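Local coordinates for protein aminoglycoside phosphotransferase (Alicyclobacillus acidocaldarius subsp. acidocaldarius, PDB 4PDY) that probably transfers phosphoryl groups, as a kinase-like enzyme of the aminoglycoside phosphotransferase family, at residues 56-61 with 243-248; 37-40 with 45-48; 133-138 with 213-218; 74-79 with 139-144. All coordinates share one frame; numbering follows the deposited sequence.

How the contacts relate
Contacts 1 and 2 share one antiparallel sheet, in which strands 44-49 and 54-60 are neighbours: Ala-57 N lies 2.8 Å from Glu-45 O, and the centres of contacts 1 and 2 are about 17 Å apart. Contact 1 bridges from this sheet to the loop 243-248, where Phe-244 packs on Phe-134 of helix 121-137 (contact 3) and on Leu-74 of helix 64-79 (contact 4). Contacts 3 and 4 have centres about 9 Å apart and meet where Ser-140 N lies 3.0 Å from Ser-218 O. A bound histidine touches Ala-56 and comes about 8 Å from the side chain of Asp-243 and about 7 Å from that of Val-46.

Contact 1 of 4, residues 56-61 with 243-248; sequences AAKRSS and DFELAR
Lys-58 of strand 54-60 meets the acidic pair Asp-243 and Glu-245 in a small salt-bridge network. Its NZ donates to Glu-245 OE2 at 2.9 Å, coming from above the carboxylate plane, 47° out of it. A second, long salt bridge runs from Lys-58 NZ to Asp-243 OD2 at 3.8 Å. Lysine suits the place because its chain, bent at chi2 (66°) and chi4 (-70°), can curl its ammonium towards two acids, while Glu-245, extended beyond CG, reaches out from the opposite direction. Glu-245 OE2 also bonds the hydroxyl of Tyr-106. By sequence and position, Lys-58 and the Asp-Phe-Glu run at 243-245 probably correspond to the third-strand lysine and the DFG-like segment of the protein-kinase fold. An alanine in place of Glu-245 would probably leave the Lys-58 ammonium with the distant Asp-243 alone on this loop and rob the Tyr-106 hydroxyl of a partner. Ser-60 OG, in one of two conformers, lies 3.0 Å from Glu-245 OE1 and is hydrogen-bonded to Ile-62 N. A water-mediated link joins the segments too: water 1 donates to Glu-245 OE1 and accepts from Ser-61 N at 2.9 Å. Within the loop, Glu-245 N gives Asp-243 OD1 a weak bond of 3.3 Å.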
loop_
_atom_site.group_PDB
_atom_site.type_symbol
_atom_site.label_atom_id
_atom_site.label_comp_id
_atom_site.label_asym_id
_atom_site.label_seq_id
_atom_site.Cartn_x
_atom_site.Cartn_y
_atom_site.Cartn_z
ATOM N N ALA A 56 -9.015 3.983 18.790
ATOM C CA ALA A 56 -9.170 4.512 17.443
ATOM C C ALA A 56 -10.502 4.026 16.875
ATOM O O ALA A 56 -10.700 2.809 16.752
ATOM C CB ALA A 56 -8.037 3.998 16.565
ATOM N N ALA A 57 -11.386 4.943 16.517
ATOM C CA ALA A 57 -12.678 4.602 15.937
ATOM C C ALA A 57 -12.666 5.008 14.465
ATOM O O ALA A 57 -12.293 6.116 14.114
ATOM C CB ALA A 57 -13.772 5.319 16.693
ATOM N N LYS A 58 -13.054 4.069 13.612
ATOM C CA LYS A 58 -13.037 4.270 12.177
ATOM C C LYS A 58 -14.457 4.247 11.617
ATOM O O LYS A 58 -15.201 3.295 11.869
ATOM C CB LYS A 58 -12.229 3.152 11.520
ATOM C CG LYS A 58 -12.172 3.230 9.983
ATOM C CD LYS A 58 -11.406 4.445 9.480
ATOM C CE LYS A 58 -11.371 4.548 7.955
ATOM N NZ LYS A 58 -10.516 3.486 7.375
ATOM N N ARG A 59 -14.798 5.305 10.889
ATOM C CA ARG A 59 -15.975 5.353 10.060
ATOM C C ARG A 59 -15.571 4.790 8.695
ATOM O O ARG A 59 -14.660 5.319 8.034
ATOM C CB ARG A 59 -16.451 6.780 9.891
ATOM C CG ARG A 59 -17.672 6.910 9.005
ATOM C CD ARG A 59 -18.061 8.352 8.757
ATOM N NE ARG A 59 -18.774 8.953 9.890
ATOM C CZ ARG A 59 -18.344 9.945 10.668
ATOM N NH1 ARG A 59 -17.138 10.486 10.538
ATOM N NH2 ARG A 59 -19.161 10.399 11.606
ATOM N N SER A 60 -16.237 3.717 8.290
ATOM C CA SER A 60 -15.906 3.023 7.054
ATOM C C SER A 60 -17.155 2.851 6.194
ATOM O O SER A 60 -18.283 2.979 6.674
ATOM C CB SER A 60 -15.275 1.661 7.378
ATOM O OG SER A 60 -14.920 0.939 6.201
ATOM N N SER A 61 -16.946 2.592 4.907
ATOM C CA SER A 61 -18.021 2.192 4.022
ATOM C C SER A 61 -17.950 0.703 3.676
ATOM O O SER A 61 -18.742 0.241 2.865
ATOM C CB SER A 61 -18.046 3.092 2.786
ATOM O OG SER A 61 -18.581 4.370 3.136
ATOM N N ASP A 243 -5.787 -0.579 9.481
ATOM C CA ASP A 243 -6.589 -0.454 8.252
ATOM C C ASP A 243 -6.418 -1.610 7.269
ATOM O O ASP A 243 -5.686 -1.471 6.300
ATOM C CB ASP A 243 -6.330 0.873 7.538
ATOM C CG ASP A 243 -7.372 1.177 6.479
ATOM O OD1 ASP A 243 -8.273 0.343 6.264
ATOM O OD2 ASP A 243 -7.261 2.250 5.851
ATOM N N PHE A 244 -7.096 -2.705 7.588
ATOM C CA PHE A 244 -7.061 -3.922 6.780
ATOM C C PHE A 244 -8.211 -3.957 5.780
ATOM O O PHE A 244 -8.531 -5.015 5.275
ATOM C CB PHE A 244 -7.083 -5.151 7.707
ATOM C CG PHE A 244 -5.764 -5.416 8.385
ATOM C CD1 PHE A 244 -5.404 -4.758 9.573
ATOM C CD2 PHE A 244 -4.851 -6.288 7.801
ATOM C CE1 PHE A 244 -4.175 -5.020 10.163
ATOM C CE2 PHE A 244 -3.624 -6.535 8.391
ATOM C CZ PHE A 244 -3.293 -5.907 9.562
ATOM N N GLU A 245 -8.800 -2.819 5.450
ATOM C CA GLU A 245 -10.004 -2.786 4.612
ATOM C C GLU A 245 -9.740 -3.207 3.163
ATOM O O GLU A 245 -10.661 -3.637 2.491
ATOM C CB GLU A 245 -10.645 -1.401 4.666
ATOM C CG GLU A 245 -11.132 -1.039 6.048
ATOM C CD GLU A 245 -11.722 0.345 6.145
ATOM O OE1 GLU A 245 -12.107 0.930 5.124
ATOM O OE2 GLU A 245 -11.778 0.864 7.286
ATOM N N LEU A 246 -8.520 -3.005 2.689
ATOM C CA LEU A 246 -8.163 -3.442 1.329
ATOM C C LEU A 246 -7.490 -4.809 1.293
ATOM O O LEU A 246 -7.175 -5.307 0.204
ATOM C CB LEU A 246 -7.266 -2.393 0.678
ATOM C CG LEU A 246 -7.891 -1.025 0.468
ATOM C CD1 LEU A 246 -6.931 -0.103 -0.242
ATOM C CD2 LEU A 246 -9.196 -1.134 -0.302
ATOM N N ALA A 247 -7.276 -5.427 2.447
ATOM C CA ALA A 247 -6.561 -6.692 2.529
ATOM C C ALA A 247 -7.372 -7.795 1.861
ATOM O O ALA A 247 -8.595 -7.822 1.984
ATOM C CB ALA A 247 -6.231 -7.052 3.979
ATOM N N ARG A 248 -6.672 -8.710 1.174
ATOM C CA ARG A 248 -7.321 -9.867 0.519
ATOM C C ARG A 248 -6.224 -10.838 0.125
ATOM O O ARG A 248 -5.064 -10.475 0.128
ATOM C CB ARG A 248 -8.124 -9.459 -0.712
ATOM C CG ARG A 248 -7.301 -8.748 -1.747
ATOM C CD ARG A 248 -8.107 -8.341 -2.976
ATOM N NE ARG A 248 -7.308 -7.473 -3.838
ATOM C CZ ARG A 248 -6.471 -7.900 -4.790
ATOM N NH1 ARG A 248 -6.299 -9.201 -5.028
ATOM N NH2 ARG A 248 -5.786 -7.013 -5.504
HETATM O O HOH W 1 -14.244 2.701 3.869
#

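Contact 2 of 4, residues 37-40 with 45-48; sequences QRHA and EVWT
Arg-38 and Trp-47, a non-hydrogen-bonded pair of antiparallel strands, lie side by side and point the same way. Arg-38 CD rests over the five-membered ring of Trp-47, 3.8 Å from its centroid in a CH-pi contact, before the chain bends at chi3 (-77°) and turns the guanidinium nearly perpendicular to the indole. NH1 then meets Glu-45 OE2 in a salt bridge of 2.8 Å, almost within the guanidinium plane and on the syn side of the carboxylate. From the opposite face of that carboxylate, Trp-47 NE1 also donates to Glu-45 OE2, at 2.8 Å on the anti side. Glutamate suits the place because one carboxylate oxygen takes a guanidinium and an indole N-H at once; it gets there with CG anti to its backbone N (chi1 -166°) and the chain extended. Its OE1 takes the N-H of Ile-23, whose carbonyl receives Arg-38 NH1. This beta hairpin opens the N-terminal lobe sheet of the kinase-like fold, in the place where kinases carry their first two strands. With an alanine here instead of Glu-45, Arg-38 NH1 and Trp-47 NE1 would probably be left without their shared acceptor. On the face bearing Gln-37, His-39, Val-46 and Thr-48, Val-46 CB sits over the His-39 ring, 4.0 Å from its centroid. The ring is held by ND1 donating to Gln-37 OE1 at 2.9 Å, nearly straight at 176° and in both planes, on a carbonyl lone pair. Backbone bonds join the hydrogen-bonded pairs, such as Val-46 N to His-39 O at 2.8 Å.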
loop_
_atom_site.group_PDB
_atom_site.type_symbol
_atom_site.label_atom_id
_atom_site.label_comp_id
_atom_site.label_asym_id
_atom_site.label_seq_id
_atom_site.Cartn_x
_atom_site.Cartn_y
_atom_site.Cartn_z
ATOM N N GLN A 37 -13.817 11.991 26.105
ATOM C CA GLN A 37 -13.355 12.963 25.109
ATOM C C GLN A 37 -13.227 12.265 23.736
ATOM O O GLN A 37 -12.779 11.125 23.657
ATOM C CB GLN A 37 -11.990 13.553 25.541
ATOM C CG GLN A 37 -11.605 14.915 24.928
ATOM C CD GLN A 37 -10.637 14.880 23.741
ATOM O OE1 GLN A 37 -10.833 14.124 22.799
ATOM N NE2 GLN A 37 -9.612 15.754 23.762
ATOM N N ARG A 38 -13.571 12.988 22.675
ATOM C CA ARG A 38 -13.440 12.487 21.291
ATOM C C ARG A 38 -12.986 13.594 20.371
ATOM O O ARG A 38 -13.468 14.724 20.477
ATOM C CB ARG A 38 -14.769 11.954 20.783
ATOM C CG ARG A 38 -15.340 10.887 21.682
ATOM C CD ARG A 38 -16.524 10.209 21.040
ATOM N NE ARG A 38 -17.760 10.985 21.066
ATOM C CZ ARG A 38 -18.489 11.321 19.993
ATOM N NH1 ARG A 38 -18.089 11.030 18.756
ATOM N NH2 ARG A 38 -19.647 11.958 20.162
ATOM N N HIS A 39 -12.065 13.282 19.468
ATOM C CA HIS A 39 -11.683 14.249 18.452
ATOM C C HIS A 39 -11.160 13.517 17.235
ATOM O O HIS A 39 -10.633 12.431 17.354
ATOM C CB HIS A 39 -10.631 15.243 18.991
ATOM C CG HIS A 39 -9.315 14.618 19.329
ATOM N ND1 HIS A 39 -9.041 14.051 20.555
ATOM C CD2 HIS A 39 -8.224 14.383 18.561
ATOM C CE1 HIS A 39 -7.823 13.545 20.546
ATOM N NE2 HIS A 39 -7.300 13.742 19.351
ATOM N N ALA A 40 -11.339 14.121 16.070
ATOM C CA ALA A 40 -10.825 13.568 14.841
ATOM C C ALA A 40 -9.314 13.662 14.880
ATOM O O ALA A 40 -8.740 14.596 15.447
ATOM C CB ALA A 40 -11.383 14.323 13.635
ATOM N N GLU A 45 -11.110 8.668 14.465
ATOM C CA GLU A 45 -11.485 9.458 15.619
ATOM C C GLU A 45 -10.869 8.835 16.854
ATOM O O GLU A 45 -10.928 7.635 17.058
ATOM C CB GLU A 45 -13.008 9.484 15.741
ATOM C CG GLU A 45 -13.525 10.530 16.697
ATOM C CD GLU A 45 -15.038 10.638 16.676
ATOM O OE1 GLU A 45 -15.586 11.266 15.740
ATOM O OE2 GLU A 45 -15.688 10.103 17.596
ATOM N N VAL A 46 -10.259 9.673 17.685
ATOM C CA VAL A 46 -9.651 9.218 18.925
ATOM C C VAL A 46 -10.673 9.341 20.045
ATOM O O VAL A 46 -11.262 10.404 20.221
ATOM C CB VAL A 46 -8.405 10.052 19.271
ATOM C CG1 VAL A 46 -7.736 9.579 20.572
ATOM C CG2 VAL A 46 -7.438 10.020 18.113
ATOM N N TRP A 47 -10.895 8.259 20.768
ATOM C CA TRP A 47 -11.765 8.220 21.937
ATOM C C TRP A 47 -10.910 8.001 23.189
ATOM O O TRP A 47 -10.071 7.112 23.198
ATOM C CB TRP A 47 -12.730 7.046 21.839
ATOM C CG TRP A 47 -13.732 7.111 20.758
ATOM C CD1 TRP A 47 -13.931 8.119 19.852
ATOM C CD2 TRP A 47 -14.704 6.102 20.453
ATOM N NE1 TRP A 47 -14.983 7.802 19.009
ATOM C CE2 TRP A 47 -15.475 6.574 19.375
ATOM C CE3 TRP A 47 -15.022 4.870 21.021
ATOM C CZ2 TRP A 47 -16.512 5.825 18.828
ATOM C CZ3 TRP A 47 -16.051 4.130 20.474
ATOM C CH2 TRP A 47 -16.792 4.624 19.403
ATOM N N THR A 48 -11.139 8.792 24.240
ATOM C CA THR A 48 -10.324 8.734 25.427
ATOM C C THR A 48 -11.210 8.565 26.663
ATOM O O THR A 48 -12.235 9.248 26.769
ATOM C CB THR A 48 -9.485 10.019 25.521
ATOM O OG1 THR A 48 -8.745 10.198 24.299
ATOM C CG2 THR A 48 -8.521 9.940 26.633
HETATM O O HOH W 2 -9.934 11.772 22.475
#

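Contact 3 of 4, residues 133-138 with 213-218; sequences QFHEAT and EAERSS
His-135 and Glu-215, whose CA atoms are 10.5 Å apart, are the closest backbone positions of two helices, 121-137 and 206-218, near the C-terminal end of each. Both belong to the mainly helical C-terminal lobe of the kinase-like fold, and polar side chains reaching across, rather than close backbones, join them here. His-135 sends its ring out with CG anti to the backbone N (chi1 -165°), while Glu-215 bends at chi2 (-76°) to bring its carboxylate obliquely across the end of the ring. NE2 of His-135 donates to Glu-215 OE1 at 2.8 Å, but the bond is weak: OE1 sits obliquely to the ring, so the N-H is not aimed straight at it, and the angle at the hydrogen is only 129°. Glutamate suits the spot because its OE1 serves two donors: Arg-252 N, at the start of helix 252-266, also binds it. Histidine suits it because the ring can address two sides, with ND1 giving a weak bond to Trp-221 O. Both residues are buried, and OE1 of Glu-215 is satisfied there by His-135 and Arg-252 N together. Thr-138, just past the helix end, turns its OG1 back onto Phe-134 O at 2.8 Å, and the same hydroxyl accepts from Trp-221 N, tying the helix to strand 221-222. Beside the pair, water 3 donates to Glu-215 OE2 at 3.0 Å and accepts from Ser-218 OG at 3.1 Å.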
loop_
_atom_site.group_PDB
_atom_site.type_symbol
_atom_site.label_atom_id
_atom_site.label_comp_id
_atom_site.label_asym_id
_atom_site.label_seq_id
_atom_site.Cartn_x
_atom_site.Cartn_y
_atom_site.Cartn_z
ATOM N N GLN A 133 5.065 -11.412 7.833
ATOM C CA GLN A 133 4.420 -12.192 8.886
ATOM C C GLN A 133 2.922 -12.312 8.648
ATOM O O GLN A 133 2.335 -13.365 8.881
ATOM C CB GLN A 133 4.691 -11.583 10.271
ATOM C CG GLN A 133 6.119 -11.733 10.739
ATOM C CD GLN A 133 6.353 -11.118 12.094
ATOM O OE1 GLN A 133 5.772 -10.060 12.411
ATOM N NE2 GLN A 133 7.138 -11.796 12.934
ATOM N N PHE A 134 2.292 -11.219 8.233
ATOM C CA PHE A 134 0.862 -11.259 7.938
ATOM C C PHE A 134 0.550 -12.247 6.808
ATOM O O PHE A 134 -0.382 -13.030 6.904
ATOM C CB PHE A 134 0.366 -9.851 7.584
ATOM C CG PHE A 134 -1.096 -9.789 7.199
ATOM C CD1 PHE A 134 -2.083 -10.175 8.084
ATOM C CD2 PHE A 134 -1.479 -9.343 5.950
ATOM C CE1 PHE A 134 -3.416 -10.117 7.736
ATOM C CE2 PHE A 134 -2.800 -9.268 5.594
ATOM C CZ PHE A 134 -3.776 -9.681 6.482
ATOM N N HIS A 135 1.369 -12.201 5.773
ATOM C CA HIS A 135 1.156 -13.069 4.618
ATOM C C HIS A 135 1.313 -14.523 5.018
ATOM O O HIS A 135 0.485 -15.366 4.655
ATOM C CB HIS A 135 2.116 -12.690 3.506
ATOM C CG HIS A 135 1.743 -13.277 2.181
ATOM N ND1 HIS A 135 0.867 -12.661 1.321
ATOM C CD2 HIS A 135 2.114 -14.432 1.585
ATOM C CE1 HIS A 135 0.716 -13.410 0.241
ATOM N NE2 HIS A 135 1.459 -14.490 0.384
ATOM N N GLU A 136 2.340 -14.809 5.811
ATOM C CA GLU A 136 2.607 -16.175 6.254
ATOM C C GLU A 136 1.491 -16.692 7.157
ATOM O O GLU A 136 1.026 -17.826 7.031
ATOM C CB GLU A 136 3.957 -16.232 6.965
ATOM C CG GLU A 136 4.355 -17.598 7.504
ATOM C CD GLU A 136 4.781 -18.591 6.427
ATOM O OE1 GLU A 136 4.894 -18.212 5.240
ATOM O OE2 GLU A 136 5.023 -19.761 6.780
ATOM N N ALA A 137 1.083 -15.853 8.125
ATOM C CA ALA A 137 0.069 -16.241 9.107
ATOM C C ALA A 137 -1.322 -16.451 8.524
ATOM O O ALA A 137 -2.189 -16.969 9.209
ATOM C CB ALA A 137 -0.005 -15.214 10.237
ATOM N N THR A 138 -1.531 -15.998 7.289
ATOM C CA THR A 138 -2.831 -16.113 6.634
ATOM C C THR A 138 -2.841 -17.086 5.451
ATOM O O THR A 138 -3.815 -17.156 4.706
ATOM C CB THR A 138 -3.351 -14.741 6.175
ATOM O OG1 THR A 138 -2.392 -14.110 5.321
ATOM C CG2 THR A 138 -3.630 -13.840 7.382
ATOM N N GLU A 213 0.590 -17.634 -10.026
ATOM C CA GLU A 213 -0.405 -18.695 -9.931
ATOM C C GLU A 213 -0.228 -19.564 -8.695
ATOM O O GLU A 213 -1.223 -19.963 -8.060
ATOM C CB GLU A 213 -0.377 -19.553 -11.184
ATOM C CG GLU A 213 -0.790 -18.808 -12.440
ATOM C CD GLU A 213 -0.609 -19.637 -13.711
ATOM O OE1 GLU A 213 0.182 -20.615 -13.714
ATOM O OE2 GLU A 213 -1.261 -19.294 -14.718
ATOM N N ALA A 214 1.015 -19.882 -8.354
ATOM C CA ALA A 214 1.296 -20.657 -7.144
ATOM C C ALA A 214 0.832 -19.901 -5.895
ATOM O O ALA A 214 0.249 -20.497 -4.990
ATOM C CB ALA A 214 2.774 -20.960 -7.047
ATOM N N GLU A 215 1.093 -18.599 -5.844
ATOM C CA GLU A 215 0.623 -17.761 -4.724
ATOM C C GLU A 215 -0.891 -17.762 -4.613
ATOM O O GLU A 215 -1.431 -17.875 -3.511
ATOM C CB GLU A 215 1.153 -16.341 -4.883
ATOM C CG GLU A 215 2.592 -16.167 -4.425
ATOM C CD GLU A 215 2.728 -16.122 -2.906
ATOM O OE1 GLU A 215 2.222 -15.182 -2.267
ATOM O OE2 GLU A 215 3.342 -17.040 -2.343
ATOM N N ARG A 216 -1.576 -17.647 -5.753
ATOM C CA ARG A 216 -3.039 -17.720 -5.792
ATOM C C ARG A 216 -3.547 -19.017 -5.171
ATOM O O ARG A 216 -4.530 -19.007 -4.425
ATOM C CB ARG A 216 -3.564 -17.579 -7.230
ATOM C CG ARG A 216 -5.082 -17.437 -7.326
ATOM C CD ARG A 216 -5.516 -16.690 -8.583
ATOM N NE ARG A 216 -6.920 -16.942 -8.907
ATOM C CZ ARG A 216 -7.626 -16.266 -9.810
ATOM N NH1 ARG A 216 -7.072 -15.272 -10.490
ATOM N NH2 ARG A 216 -8.894 -16.582 -10.030
ATOM N N SER A 217 -2.862 -20.121 -5.455
ATOM C CA SER A 217 -3.254 -21.416 -4.921
ATOM C C SER A 217 -2.975 -21.575 -3.425
ATOM O O SER A 217 -3.837 -22.054 -2.692
ATOM C CB SER A 217 -2.587 -22.545 -5.730
ATOM O OG SER A 217 -2.937 -23.814 -5.215
ATOM N N SER A 218 -1.788 -21.162 -2.974
ATOM C CA SER A 218 -1.385 -21.349 -1.578
ATOM C C SER A 218 -2.019 -20.315 -0.639
ATOM O O SER A 218 -2.115 -20.527 0.575
ATOM C CB SER A 218 0.137 -21.302 -1.453
ATOM O OG SER A 218 0.637 -20.049 -1.867
HETATM O O HOH W 3 1.608 -17.825 0.021
#

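Contact 4 of 4, residues 74-79 with 139-144; sequences LRHAQE and RSFRTD
With CG anti to the backbone N in both residues (chi1 172° in His-76, -179° in Phe-141), each ring swings away from its own backbone N and the two side chains slide past one another in opposite directions. The rings meet obliquely, with centroids 4.8 Å apart and planes inclined by 31°. Two reciprocal CH-pi contacts hold the pair: His-76 CB lies over the face of Phe-141, 4.2 Å from its centroid, and Phe-141 CB lies as far from the centroid of His-76, over its face. The closest atoms are His-76 CG and Phe-141 CD1, 3.6 Å apart. Arg-142 CG covers the other face of Phe-141, which thus lies between His-76 CB and Arg-142 CG. Histidine suits this partly exposed place because it offers a flat aromatic face to the phenyl ring and a nitrogen to solvent: water 4 lies in its ring plane, 2.7 Å from NE2, and donates to Arg-139 O, also at 2.7 Å. Trp-221 NE1 bonds Phe-141 O. The contact joins helix 64-79, which follows the third strand as the alphaC helix does in kinases, to the loop after helix 121-137 of the kinase-like fold.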
loop_
_atom_site.group_PDB
_atom_site.type_symbol
_atom_site.label_atom_id
_atom_site.label_comp_id
_atom_site.label_asym_id
_atom_site.label_seq_id
_atom_site.Cartn_x
_atom_site.Cartn_y
_atom_site.Cartn_z
ATOM N N LEU A 74 -7.783 -11.698 10.867
ATOM C CA LEU A 74 -6.817 -11.322 11.887
ATOM C C LEU A 74 -6.804 -12.284 13.053
ATOM O O LEU A 74 -5.726 -12.585 13.587
ATOM C CB LEU A 74 -7.045 -9.876 12.301
ATOM C CG LEU A 74 -6.517 -8.904 11.228
ATOM C CD1 LEU A 74 -7.113 -7.521 11.400
ATOM C CD2 LEU A 74 -4.990 -8.883 11.211
ATOM N N ARG A 75 -7.953 -12.791 13.476
ATOM C CA ARG A 75 -7.924 -13.756 14.565
ATOM C C ARG A 75 -7.263 -15.058 14.119
ATOM O O ARG A 75 -6.567 -15.704 14.906
ATOM C CB ARG A 75 -9.314 -13.984 15.128
ATOM C CG ARG A 75 -9.716 -12.854 16.062
ATOM C CD ARG A 75 -11.045 -13.090 16.739
ATOM N NE ARG A 75 -11.592 -11.869 17.330
ATOM C CZ ARG A 75 -12.867 -11.738 17.668
ATOM N NH1 ARG A 75 -13.703 -12.736 17.461
ATOM N NH2 ARG A 75 -13.313 -10.611 18.186
ATOM N N HIS A 76 -7.461 -15.447 12.856
ATOM C CA HIS A 76 -6.735 -16.609 12.343
ATOM C C HIS A 76 -5.220 -16.376 12.381
ATOM O O HIS A 76 -4.443 -17.206 12.885
ATOM C CB HIS A 76 -7.182 -16.927 10.920
ATOM C CG HIS A 76 -6.335 -17.974 10.289
ATOM N ND1 HIS A 76 -6.636 -19.312 10.359
ATOM C CD2 HIS A 76 -5.137 -17.889 9.664
ATOM C CE1 HIS A 76 -5.682 -20.010 9.767
ATOM N NE2 HIS A 76 -4.754 -19.168 9.357
ATOM N N ALA A 77 -4.803 -15.233 11.867
ATOM C CA ALA A 77 -3.394 -14.878 11.887
ATOM C C ALA A 77 -2.833 -14.924 13.321
ATOM O O ALA A 77 -1.746 -15.442 13.576
ATOM C CB ALA A 77 -3.201 -13.500 11.262
ATOM N N GLN A 78 -3.609 -14.406 14.258
ATOM C CA GLN A 78 -3.191 -14.416 15.645
ATOM C C GLN A 78 -2.988 -15.819 16.226
ATOM O O GLN A 78 -2.049 -16.052 17.003
ATOM C CB GLN A 78 -4.228 -13.700 16.454
ATOM C CG GLN A 78 -3.990 -13.847 17.925
ATOM C CD GLN A 78 -5.011 -13.074 18.646
ATOM O OE1 GLN A 78 -6.219 -13.348 18.517
ATOM N NE2 GLN A 78 -4.571 -12.049 19.349
ATOM N N GLU A 79 -3.881 -16.751 15.876
ATOM C CA GLU A 79 -3.736 -18.154 16.304
ATOM C C GLU A 79 -2.464 -18.783 15.731
ATOM O O GLU A 79 -1.974 -19.781 16.257
ATOM C CB GLU A 79 -4.968 -19.013 15.917
ATOM C CG GLU A 79 -6.136 -18.944 16.897
ATOM C CD GLU A 79 -6.904 -20.271 17.047
ATOM O OE1 GLU A 79 -6.586 -21.254 16.333
ATOM O OE2 GLU A 79 -7.829 -20.343 17.893
ATOM N N ARG A 139 -1.754 -17.833 5.293
ATOM C CA ARG A 139 -1.679 -18.841 4.232
ATOM C C ARG A 139 -2.878 -19.768 4.352
ATOM O O ARG A 139 -3.275 -20.169 5.440
ATOM C CB ARG A 139 -0.384 -19.637 4.423
ATOM C CG ARG A 139 -0.046 -20.634 3.340
ATOM C CD ARG A 139 1.385 -21.148 3.501
ATOM N NE ARG A 139 2.379 -20.226 2.935
ATOM C CZ ARG A 139 2.920 -20.326 1.714
ATOM N NH1 ARG A 139 2.579 -21.311 0.896
ATOM N NH2 ARG A 139 3.804 -19.428 1.300
ATOM N N SER A 140 -3.467 -20.103 3.211
ATOM C CA SER A 140 -4.578 -21.038 3.171
ATOM C C SER A 140 -5.882 -20.528 3.799
ATOM O O SER A 140 -6.858 -21.281 3.822
ATOM C CB SER A 140 -4.205 -22.394 3.807
ATOM O OG SER A 140 -3.135 -23.020 3.111
ATOM N N PHE A 141 -5.929 -19.276 4.278
ATOM C CA PHE A 141 -7.133 -18.767 4.941
ATOM C C PHE A 141 -8.042 -18.111 3.916
ATOM O O PHE A 141 -7.663 -17.112 3.302
ATOM C CB PHE A 141 -6.805 -17.731 6.028
ATOM C CG PHE A 141 -8.041 -17.207 6.730
ATOM C CD1 PHE A 141 -8.715 -17.997 7.640
ATOM C CD2 PHE A 141 -8.597 -15.986 6.384
ATOM C CE1 PHE A 141 -9.882 -17.553 8.241
ATOM C CE2 PHE A 141 -9.769 -15.535 6.966
ATOM C CZ PHE A 141 -10.406 -16.317 7.914
ATOM N N ARG A 142 -9.225 -18.682 3.728
ATOM C CA ARG A 142 -10.248 -18.130 2.826
ATOM C C ARG A 142 -9.659 -17.626 1.524
ATOM O O ARG A 142 -9.912 -16.517 1.065
ATOM C CB ARG A 142 -11.043 -17.036 3.529
ATOM C CG ARG A 142 -11.791 -17.502 4.779
ATOM C CD ARG A 142 -12.965 -18.416 4.479
ATOM N NE ARG A 142 -13.926 -17.795 3.562
ATOM C CZ ARG A 142 -14.931 -16.985 3.930
ATOM N NH1 ARG A 142 -15.153 -16.666 5.206
ATOM N NH2 ARG A 142 -15.751 -16.484 3.019
ATOM N N THR A 143 -8.925 -18.525 0.890
ATOM C CA THR A 143 -8.142 -18.193 -0.299
ATOM C C THR A 143 -8.971 -17.711 -1.489
ATOM O O THR A 143 -8.511 -16.858 -2.245
ATOM C CB THR A 143 -7.284 -19.402 -0.738
ATOM O OG1 THR A 143 -6.397 -19.762 0.321
ATOM C CG2 THR A 143 -6.449 -19.076 -1.970
ATOM N N ASP A 144 -10.188 -18.230 -1.632
ATOM C CA ASP A 144 -11.048 -17.848 -2.745
ATOM C C ASP A 144 -11.972 -16.664 -2.418
ATOM O O ASP A 144 -12.883 -16.368 -3.182
ATOM C CB ASP A 144 -11.873 -19.058 -3.191
ATOM C CG ASP A 144 -11.015 -20.172 -3.773
ATOM O OD1 ASP A 144 -9.877 -19.893 -4.210
ATOM O OD2 ASP A 144 -11.488 -21.331 -3.804
HETATM O O HOH W 4 -2.504 -20.053 8.051
#